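Local coordinates for alpha-fucosidase GH29 (Fusarium graminearum, PDB 4PSR), which probably hydrolyses alpha-L-fucosyl linkages in the carbohydrate moieties of glycoproteins, as a family 29 glycoside hydrolase built on a TIM barrel, at residues Arg25-Gly30 and Gly116-Gly121. Residues are numbered along the deposited sequence; the frame is centred on the assembly and turned at random. Where two conformers were deposited one is given.
Sequences RDAKFG and GARFAG
At the N-terminal end of the eight-stranded parallel TIM barrel, the first two strands, 29-33 and 119-125, come together where Phe-29 and Gly-30 meet Ala-117 to Phe-119. The N-H of Arg-118 makes a nearly straight hydrogen bond to Phe-29 O (N to O 2.9 Å), and Ala-117 CA sends a C-H toward the same oxygen. Phe-119 covers this junction from the barrel interior. Its CG sits between the backbone N and the carbonyl carbon (chi1 55°), which swings the ring over the first strand: Gly-30 CA lies 3.6 Å from the ring centroid and only 6° off the ring normal, a CH-pi contact made over one face. Asn-338 and Leu-340 of the eighth strand also touch this ring. Phe-29, CG anti to its backbone N (chi1 178°), packs its ring against Ile-362 and Leu-366 of helix 353-369. One edge of its ring meets the Schellman turn that ends helix 105-114, with CD2 3.8 Å from Gly-116 C, while CE2 reaches Ala-117 CB. Farther back, where helix 22-27 runs out, the methyl of Ala-27 packs against both Arg-118 CB and Phe-119 CD2. In the conformer given, the extended Arg-118 chain passes alongside Ala-27, CD 3.9 Å from Ala-27 O, and carries its guanidinium to a salt bridge with Asp-375; the carboxylate of Asp-26 is instead paired with Arg-377 and Lys-411. In that conformer Arg-118 NH1 comes within 3.4 Å of Asp-26 O, but the angle there is too poor for a hydrogen bond.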
loop_
_atom_site.group_PDB
_atom_site.type_symbol
_atom_site.label_atom_id
_atom_site.label_comp_id
_atom_site.label_asym_id
_atom_site.label_seq_id
_atom_site.Cartn_x
_atom_site.Cartn_y
_atom_site.Cartn_z
ATOM N N ARG A 25 -1.667 6.610 -9.118
ATOM C CA ARG A 25 -1.885 5.350 -9.809
ATOM C C ARG A 25 -0.684 4.963 -10.671
ATOM O O ARG A 25 -0.386 3.768 -10.839
ATOM C CB ARG A 25 -3.149 5.404 -10.673
ATOM C CG ARG A 25 -4.426 5.773 -9.921
ATOM C CD ARG A 25 -5.646 5.781 -10.820
ATOM N NE ARG A 25 -6.815 6.296 -10.093
ATOM C CZ ARG A 25 -7.989 5.689 -9.983
ATOM N NH1 ARG A 25 -8.244 4.528 -10.555
ATOM N NH2 ARG A 25 -8.927 6.303 -9.277
ATOM N N ASP A 26 0.018 5.958 -11.194
ATOM C CA ASP A 26 1.186 5.691 -12.015
ATOM C C ASP A 26 2.384 5.245 -11.192
ATOM O O ASP A 26 3.309 4.628 -11.727
ATOM C CB ASP A 26 1.599 6.965 -12.760
ATOM C CG ASP A 26 0.636 7.377 -13.868
ATOM O OD1 ASP A 26 -0.220 6.567 -14.309
ATOM O OD2 ASP A 26 0.749 8.554 -14.281
ATOM N N ALA A 27 2.415 5.633 -9.925
ATOM C CA ALA A 27 3.622 5.536 -9.113
ATOM C C ALA A 27 4.034 4.125 -8.734
ATOM O O ALA A 27 5.223 3.815 -8.794
ATOM C CB ALA A 27 3.487 6.387 -7.865
ATOM N N LYS A 28 3.057 3.327 -8.299
ATOM C CA LYS A 28 3.180 1.904 -7.971
ATOM C C LYS A 28 3.949 1.527 -6.717
ATOM O O LYS A 28 3.479 0.676 -5.955
ATOM C CB LYS A 28 3.738 1.085 -9.117
ATOM C CG LYS A 28 2.962 1.252 -10.458
ATOM C CD LYS A 28 1.448 1.122 -10.308
ATOM C CE LYS A 28 0.769 1.106 -11.646
ATOM N NZ LYS A 28 -0.702 1.089 -11.502
ATOM N N PHE A 29 5.118 2.123 -6.514
ATOM C CA PHE A 29 6.072 1.685 -5.500
ATOM C C PHE A 29 6.576 2.889 -4.731
ATOM O O PHE A 29 7.025 3.877 -5.321
ATOM C CB PHE A 29 7.256 0.957 -6.175
ATOM C CG PHE A 29 8.314 0.518 -5.208
ATOM C CD1 PHE A 29 8.035 -0.346 -4.142
ATOM C CD2 PHE A 29 9.620 0.971 -5.365
ATOM C CE1 PHE A 29 9.054 -0.729 -3.232
ATOM C CE2 PHE A 29 10.628 0.591 -4.466
ATOM C CZ PHE A 29 10.340 -0.267 -3.410
ATOM N N GLY A 30 6.438 2.830 -3.402
ATOM C CA GLY A 30 6.996 3.815 -2.499
ATOM C C GLY A 30 7.722 3.178 -1.331
ATOM O O GLY A 30 7.636 1.958 -1.119
ATOM N N GLY A 116 13.926 2.743 -7.023
ATOM C CA GLY A 116 12.835 2.979 -7.938
ATOM C C GLY A 116 11.574 3.545 -7.276
ATOM O O GLY A 116 10.546 3.660 -7.920
ATOM N N ALA A 117 11.648 3.902 -5.999
ATOM C CA ALA A 117 10.514 4.494 -5.285
ATOM C C ALA A 117 10.115 5.807 -5.979
ATOM O O ALA A 117 10.984 6.619 -6.296
ATOM C CB ALA A 117 10.933 4.782 -3.882
ATOM N N ARG A 118 8.813 6.010 -6.179
ATOM C CA ARG A 118 8.340 7.266 -6.727
ATOM C C ARG A 118 7.691 8.143 -5.664
ATOM O O ARG A 118 7.414 9.315 -5.918
ATOM C CB ARG A 118 7.376 7.025 -7.871
ATOM C CG ARG A 118 8.043 6.606 -9.149
ATOM C CD ARG A 118 7.081 6.848 -10.282
ATOM N NE ARG A 118 7.702 6.704 -11.580
ATOM C CZ ARG A 118 7.023 6.711 -12.701
ATOM N NH1 ARG A 118 5.697 6.867 -12.668
ATOM N NH2 ARG A 118 7.660 6.566 -13.846
ATOM N N PHE A 119 7.473 7.582 -4.475
ATOM C CA PHE A 119 7.098 8.357 -3.284
ATOM C C PHE A 119 7.862 7.797 -2.102
ATOM O O PHE A 119 8.140 6.597 -2.078
ATOM C CB PHE A 119 5.566 8.430 -3.021
ATOM C CG PHE A 119 4.833 7.085 -2.923
ATOM C CD1 PHE A 119 4.332 6.652 -1.712
ATOM C CD2 PHE A 119 4.535 6.335 -4.057
ATOM C CE1 PHE A 119 3.625 5.469 -1.620
ATOM C CE2 PHE A 119 3.838 5.137 -3.972
ATOM C CZ PHE A 119 3.372 4.716 -2.745
ATOM N N ALA A 120 8.193 8.654 -1.144
ATOM C CA ALA A 120 8.996 8.256 -0.020
ATOM C C ALA A 120 8.819 9.206 1.140
ATOM O O ALA A 120 8.449 10.370 0.944
ATOM C CB ALA A 120 10.486 8.188 -0.414
ATOM N N GLY A 121 9.096 8.716 2.342
ATOM C CA GLY A 121 9.137 9.599 3.485
ATOM C C GLY A 121 9.078 8.863 4.798
ATOM O O GLY A 121 8.978 7.637 4.833
#